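Side-chain contacts in importin subunit beta-1 (Saccharomyces cerevisiae, PDB 5OWU), which carries proteins into the nucleus together with importin alpha, which recognises the classical nuclear localization signal of the cargo: residues A[366-369]-A[370-374]; A[400-403]-A[404-408]. All coordinates share one frame; numbering follows the deposited sequence.

Interaction 1 (A[366-369]-A[370-374])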
ATOM      1  N   ILE A 366     -26.909  -8.289   6.758  1.00 28.90           N
ATOM      2  CA  ILE A 366     -26.557  -7.264   7.742  1.00 30.94           C
ATOM      3  C   ILE A 366     -27.730  -6.344   8.068  1.00 34.47           C
ATOM      4  O   ILE A 366     -27.696  -5.646   9.090  1.00 32.68           O
ATOM      5  CB  ILE A 366     -25.360  -6.424   7.254  1.00 32.56           C
ATOM      6  CG1 ILE A 366     -24.707  -5.652   8.403  1.00 39.93           C
ATOM      7  CG2 ILE A 366     -25.768  -5.408   6.173  1.00 23.09           C
ATOM      8  CD1 ILE A 366     -24.060  -6.513   9.439  1.00 43.91           C
ATOM      9  N   LEU A 367     -28.777  -6.344   7.240  1.00 33.92           N
ATOM     10  CA  LEU A 367     -29.762  -5.264   7.259  1.00 34.34           C
ATOM     11  C   LEU A 367     -30.566  -5.233   8.561  1.00 25.08           C
ATOM     12  O   LEU A 367     -30.707  -4.176   9.188  1.00 29.41           O
ATOM     13  CB  LEU A 367     -30.697  -5.405   6.054  1.00 29.87           C
ATOM     14  CG  LEU A 367     -30.097  -5.214   4.651  1.00 35.34           C
ATOM     15  CD1 LEU A 367     -31.026  -5.759   3.570  1.00 37.27           C
ATOM     16  CD2 LEU A 367     -29.819  -3.758   4.390  1.00 27.53           C
ATOM     17  N   GLU A 368     -31.113  -6.373   8.982  1.00 29.36           N
ATOM     18  CA  GLU A 368     -32.090  -6.364  10.074  0.58 28.40           C
ATOM     19  C   GLU A 368     -31.526  -5.776  11.362  1.00 24.12           C
ATOM     20  O   GLU A 368     -32.119  -4.830  11.907  1.00 30.41           O
ATOM     21  CB  GLU A 368     -32.634  -7.781  10.274  0.58 38.53           C
ATOM     22  CG  GLU A 368     -33.801  -7.884  11.261  0.58 42.41           C
ATOM     23  CD  GLU A 368     -33.362  -7.835  12.719  0.58 49.49           C
ATOM     24  OE1 GLU A 368     -34.051  -7.178  13.530  0.58 61.33           O
ATOM     25  OE2 GLU A 368     -32.326  -8.447  13.054  0.58 51.63           O
ATOM     26  N   PRO A 369     -30.404  -6.273  11.905  1.00 28.84           N
ATOM     27  CA  PRO A 369     -29.899  -5.672  13.157  1.00 38.32           C
ATOM     28  C   PRO A 369     -29.474  -4.216  13.006  1.00 33.50           C
ATOM     29  O   PRO A 369     -29.696  -3.399  13.917  1.00 32.43           O
ATOM     30  CB  PRO A 369     -28.720  -6.585  13.530  1.00 38.79           C
ATOM     31  CG  PRO A 369     -28.320  -7.257  12.250  1.00 36.31           C
ATOM     32  CD  PRO A 369     -29.587  -7.417  11.469  1.00 29.12           C
ATOM     33  N   VAL A 370     -28.889  -3.854  11.865  1.00 29.48           N
ATOM     34  CA  VAL A 370     -28.461  -2.469  11.671  1.00 28.98           C
ATOM     35  C   VAL A 370     -29.667  -1.549  11.567  1.00 28.59           C
ATOM     36  O   VAL A 370     -29.735  -0.520  12.243  1.00 27.89           O
ATOM     37  CB  VAL A 370     -27.557  -2.347  10.435  1.00 23.27           C
ATOM     38  CG1 VAL A 370     -27.264  -0.879  10.139  1.00 28.10           C
ATOM     39  CG2 VAL A 370     -26.264  -3.119  10.664  1.00 34.82           C
ATOM     40  N   LEU A 371     -30.634  -1.898  10.719  1.00 28.21           N
ATOM     41  CA  LEU A 371     -31.813  -1.053  10.573  1.00 33.59           C
ATOM     42  C   LEU A 371     -32.552  -0.913  11.896  1.00 30.82           C
ATOM     43  O   LEU A 371     -33.091   0.159  12.207  1.00 25.66           O
ATOM     44  CB  LEU A 371     -32.734  -1.620   9.492  1.00 25.83           C
ATOM     45  CG  LEU A 371     -32.167  -1.531   8.074  1.00 28.24           C
ATOM     46  CD1 LEU A 371     -33.043  -2.305   7.101  1.00 31.67           C
ATOM     47  CD2 LEU A 371     -32.019  -0.062   7.638  1.00 28.89           C
ATOM     48  N   GLU A 372     -32.578  -1.977  12.701  1.00 36.18           N
ATOM     49  CA  GLU A 372     -33.180  -1.863  14.025  1.00 37.02           C
ATOM     50  C   GLU A 372     -32.440  -0.829  14.870  1.00 31.09           C
ATOM     51  O   GLU A 372     -33.059   0.053  15.483  1.00 35.09           O
ATOM     52  CB  GLU A 372     -33.188  -3.228  14.720  1.00 40.95           C
ATOM     53  CG  GLU A 372     -34.099  -3.280  15.942  1.00 55.68           C
ATOM     54  CD  GLU A 372     -33.958  -4.565  16.737  1.00 63.84           C
ATOM     55  OE1 GLU A 372     -33.531  -5.590  16.157  1.00 66.05           O
ATOM     56  OE2 GLU A 372     -34.270  -4.542  17.948  1.00 64.22           O
ATOM     57  N   PHE A 373     -31.105  -0.918  14.906  1.00 31.37           N
ATOM     58  CA  PHE A 373     -30.308   0.062  15.647  1.00 31.30           C
ATOM     59  C   PHE A 373     -30.557   1.490  15.146  1.00 29.21           C
ATOM     60  O   PHE A 373     -30.754   2.424  15.940  1.00 31.58           O
ATOM     61  CB  PHE A 373     -28.833  -0.315  15.529  1.00 29.07           C
ATOM     62  CG  PHE A 373     -27.911   0.587  16.277  1.00 33.99           C
ATOM     63  CD1 PHE A 373     -27.643   0.361  17.617  1.00 32.57           C
ATOM     64  CD2 PHE A 373     -27.296   1.655  15.641  1.00 38.61           C
ATOM     65  CE1 PHE A 373     -26.785   1.184  18.311  1.00 33.24           C
ATOM     66  CE2 PHE A 373     -26.437   2.486  16.335  1.00 34.60           C
ATOM     67  CZ  PHE A 373     -26.186   2.250  17.675  1.00 33.23           C
ATOM     68  N   VAL A 374     -30.549   1.677  13.825  1.00 31.26           N
ATOM     69  CA  VAL A 374     -30.772   3.000  13.248  1.00 28.64           C
ATOM     70  C   VAL A 374     -32.116   3.549  13.706  1.00 35.95           C
ATOM     71  O   VAL A 374     -32.207   4.675  14.212  1.00 33.76           O
ATOM     72  CB  VAL A 374     -30.683   2.939  11.711  1.00 24.68           C
ATOM     73  CG1 VAL A 374     -31.041   4.286  11.083  1.00 33.85           C
ATOM     74  CG2 VAL A 374     -29.302   2.524  11.280  1.00 21.74           C
TER

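Interaction 2 (A[400-403]-A[404-408])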
ATOM      1  N   PRO A 400     -25.354  -4.966   0.575  1.00 30.83           N
ATOM      2  CA  PRO A 400     -26.711  -5.440   0.256  1.00 28.16           C
ATOM      3  C   PRO A 400     -27.080  -5.154  -1.193  1.00 28.78           C
ATOM      4  O   PRO A 400     -26.429  -4.376  -1.891  1.00 28.89           O
ATOM      5  CB  PRO A 400     -27.601  -4.659   1.232  1.00 34.38           C
ATOM      6  CG  PRO A 400     -26.690  -4.247   2.346  1.00 31.84           C
ATOM      7  CD  PRO A 400     -25.356  -4.003   1.692  1.00 30.67           C
ATOM      8  N   ASP A 401     -28.159  -5.791  -1.651  1.00 23.94           N
ATOM      9  CA  ASP A 401     -28.545  -5.637  -3.045  1.00 33.94           C
ATOM     10  C   ASP A 401     -29.238  -4.287  -3.275  1.00 31.23           C
ATOM     11  O   ASP A 401     -29.505  -3.515  -2.348  1.00 28.48           O
ATOM     12  CB  ASP A 401     -29.417  -6.820  -3.504  1.00 33.85           C
ATOM     13  CG  ASP A 401     -30.809  -6.849  -2.867  1.00 29.58           C
ATOM     14  OD1 ASP A 401     -31.406  -5.779  -2.643  1.00 31.14           O
ATOM     15  OD2 ASP A 401     -31.323  -7.970  -2.629  1.00 37.36           O
ATOM     16  N   LYS A 402     -29.505  -4.001  -4.551  1.00 31.00           N
ATOM     17  CA  LYS A 402     -30.044  -2.700  -4.937  1.00 32.33           C
ATOM     18  C   LYS A 402     -31.466  -2.503  -4.416  1.00 27.95           C
ATOM     19  O   LYS A 402     -31.829  -1.402  -3.994  1.00 26.79           O
ATOM     20  CB  LYS A 402     -30.005  -2.566  -6.459  1.00 35.77           C
ATOM     21  CG  LYS A 402     -30.431  -1.214  -6.996  1.00 55.06           C
ATOM     22  CD  LYS A 402     -30.233  -1.136  -8.510  1.00 67.35           C
ATOM     23  CE  LYS A 402     -30.642   0.228  -9.056  1.00 78.07           C
ATOM     24  NZ  LYS A 402     -30.277   0.411 -10.495  1.00 75.04           N
ATOM     25  N   VAL A 403     -32.284  -3.552  -4.449  1.00 25.05           N
ATOM     26  CA  VAL A 403     -33.678  -3.439  -4.017  1.00 27.75           C
ATOM     27  C   VAL A 403     -33.750  -2.991  -2.561  1.00 20.82           C
ATOM     28  O   VAL A 403     -34.432  -2.014  -2.225  1.00 24.87           O
ATOM     29  CB  VAL A 403     -34.412  -4.773  -4.248  1.00 35.11           C
ATOM     30  CG1 VAL A 403     -35.760  -4.801  -3.544  1.00 33.20           C
ATOM     31  CG2 VAL A 403     -34.619  -4.987  -5.732  1.00 45.85           C
ATOM     32  N   GLN A 404     -33.023  -3.686  -1.681  1.00 29.71           N
ATOM     33  CA  GLN A 404     -33.047  -3.363  -0.256  1.00 31.95           C
ATOM     34  C   GLN A 404     -32.500  -1.963   0.005  1.00 28.07           C
ATOM     35  O   GLN A 404     -33.131  -1.147   0.694  1.00 31.37           O
ATOM     36  CB  GLN A 404     -32.233  -4.400   0.522  1.00 24.94           C
ATOM     37  CG  GLN A 404     -32.699  -5.851   0.340  1.00 31.28           C
ATOM     38  CD  GLN A 404     -33.980  -6.164   1.103  1.00 32.27           C
ATOM     39  OE1 GLN A 404     -34.281  -5.541   2.125  1.00 26.28           O
ATOM     40  NE2 GLN A 404     -34.737  -7.143   0.612  1.00 27.42           N
ATOM     41  N   ARG A 405     -31.309  -1.675  -0.521  1.00 28.55           N
ATOM     42  CA  ARG A 405     -30.704  -0.368  -0.296  1.00 25.01           C
ATOM     43  C   ARG A 405     -31.631   0.746  -0.768  1.00 21.52           C
ATOM     44  O   ARG A 405     -31.892   1.699  -0.037  1.00 24.97           O
ATOM     45  CB  ARG A 405     -29.349  -0.287  -1.001  1.00 28.28           C
ATOM     46  CG  ARG A 405     -28.198  -0.885  -0.204  1.00 30.04           C
ATOM     47  CD  ARG A 405     -26.890  -0.862  -0.991  1.00 33.76           C
ATOM     48  NE  ARG A 405     -27.025  -1.540  -2.274  1.00 37.83           N
ATOM     49  CZ  ARG A 405     -26.103  -1.536  -3.226  1.00 45.83           C
ATOM     50  NH1 ARG A 405     -24.965  -0.883  -3.046  1.00 60.11           N
ATOM     51  NH2 ARG A 405     -26.325  -2.187  -4.362  1.00 49.23           N
ATOM     52  N   THR A 406     -32.145   0.634  -1.992  1.00 22.01           N
ATOM     53  CA  THR A 406     -33.024   1.670  -2.526  1.00 27.21           C
ATOM     54  C   THR A 406     -34.242   1.867  -1.634  1.00 31.77           C
ATOM     55  O   THR A 406     -34.653   3.008  -1.366  1.00 24.36           O
ATOM     56  CB  THR A 406     -33.455   1.299  -3.948  1.00 32.87           C
ATOM     57  OG1 THR A 406     -32.295   1.188  -4.780  1.00 40.70           O
ATOM     58  CG2 THR A 406     -34.396   2.352  -4.530  1.00 43.55           C
ATOM     59  N   TYR A 407     -34.831   0.762  -1.166  1.00 28.59           N
ATOM     60  CA  TYR A 407     -35.998   0.863  -0.297  1.00 28.71           C
ATOM     61  C   TYR A 407     -35.663   1.626   0.978  1.00 26.89           C
ATOM     62  O   TYR A 407     -36.367   2.576   1.358  1.00 25.52           O
ATOM     63  CB  TYR A 407     -36.541  -0.532   0.031  1.00 28.02           C
ATOM     64  CG  TYR A 407     -37.753  -0.470   0.923  1.00 26.68           C
ATOM     65  CD1 TYR A 407     -39.020  -0.232   0.392  1.00 27.74           C
ATOM     66  CD2 TYR A 407     -37.637  -0.617   2.300  1.00 28.93           C
ATOM     67  CE1 TYR A 407     -40.138  -0.158   1.209  1.00 32.91           C
ATOM     68  CE2 TYR A 407     -38.752  -0.542   3.125  1.00 32.64           C
ATOM     69  CZ  TYR A 407     -40.000  -0.314   2.574  1.00 31.98           C
ATOM     70  OH  TYR A 407     -41.118  -0.238   3.393  1.00 28.00           O
ATOM     71  N   TYR A 408     -34.575   1.244   1.652  1.00 24.14           N
ATOM     72  CA  TYR A 408     -34.304   1.853   2.952  1.00 26.76           C
ATOM     73  C   TYR A 408     -33.675   3.238   2.850  1.00 23.43           C
ATOM     74  O   TYR A 408     -33.839   4.049   3.768  1.00 27.49           O
ATOM     75  CB  TYR A 408     -33.445   0.907   3.792  1.00 25.62           C
ATOM     76  CG  TYR A 408     -34.279  -0.269   4.248  1.00 28.05           C
ATOM     77  CD1 TYR A 408     -35.342  -0.083   5.125  1.00 29.12           C
ATOM     78  CD2 TYR A 408     -34.045  -1.548   3.765  1.00 24.14           C
ATOM     79  CE1 TYR A 408     -36.131  -1.145   5.529  1.00 30.31           C
ATOM     80  CE2 TYR A 408     -34.832  -2.616   4.159  1.00 28.56           C
ATOM     81  CZ  TYR A 408     -35.871  -2.409   5.042  1.00 30.09           C
ATOM     82  OH  TYR A 408     -36.659  -3.464   5.443  1.00 29.20           O
TER

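Interaction 1 (A[366-369]-A[370-374])
L371 lies back over the carbonyl of L367, one turn earlier in the helix, and its side chain runs back past that oxygen. L371 CB starts 3.3 Å from L367 O. L371 CG stays as close, at 3.2 Å from L367 O, because it is set anti to its own carbonyl carbon and beside the backbone N (chi1 -68°), which aims it down the helix. Beyond the branch, L371 CD1 passes the oxygen and comes to rest 4.0 Å from L367 CB, a purely apolar touch. The same oxygen also closes the helical bond, L371 N to L367 O at 2.7 Å.

This turn opens the helix 367-377, the first of HEAT repeat 9, whose second helix spans 383-395. With an alanine here in place of L371, CG and both methyls are lost, and the flank of the L367 carbonyl would probably be less covered, with a gap beside L367 CB. On the buried flank, V370 brings CG2 to 3.7 Å from I366 CG1, the two chains meeting at a slant, while V370 CG2 also sits 3.3 Å from I366 O. I366 and V370 both reach L355 of helix 347-362. P369 turns its ring to I322 and V326 of helix 317-332; lacking an amide hydrogen, a proline is readily accepted in the first turn of a helix. One turn on, F373 N donates to P369 O over 3.0 Å.

Interaction 2 (A[400-403]-A[404-408])
D401 and Q404 face each other across the first turn of the helix 402-418, where D401 is the N-cap residue, immediately before HEAT repeat 10. The plane of the D401 carboxylate is turned 46° from that of the Q404 amide. OD1 takes the main-chain N-H of Q404 in an almost straight bond, Q404 N to D401 OD1 being 2.8 Å. The torsion that allows this sets D401 CG between its backbone N and carbonyl carbon (chi1 69°), folding the carboxylate back onto the helix end. Q404 CG lies 3.3 Å from the same D401 OD1, while D401 OD2 is held from elsewhere by N364.

R405 is turned quite differently. R405 CG lies 4.1 Å from P400 CB, and beyond it a bend at chi3 (-56°) brings the guanidinium to the carbonyls of P400 and D401. R405 NE donates to D401 O at 3.2 Å. The oxygen is near the guanidinium plane, yet NE stands above the plane of the carbonyl, and the backbone N of R405 also donates to D401 O. P400 O lies over one face of the guanidinium, close to NE but poorly angled for a bond, and NH1 reaches M397 O. The bonds from NE and NH1, to D401 O and M397 O, probably limit how the guanidinium can turn.

K402 and T406 run side by side, pointing the same way. K402 O receives both the hydroxyl and the amide of T406, from opposite faces of the carbonyl plane, T406 OG1 lying 2.7 Å from K402 O.

Followed from the N terminus, interaction 1 closes within the first turns of helix 367-377, and the chain then runs through helix 383-395 before interaction 2 closes at the start of helix 402-418. The two are in series, neither enclosing nor crossing the other, and their centres lie about 13 Å apart. Even so they touch, since the opening helices of HEAT repeats 9 and 10 pack side by side. L371 CD1 meets Y408 CE2 at 3.5 Å, while L367 CD1 lies equally near Q404 CB. P400 adds its ring, P400 CG sitting 3.8 Å from L367 CD2, thereby tying the residues just before helix 402-418 to the start of helix 367-377.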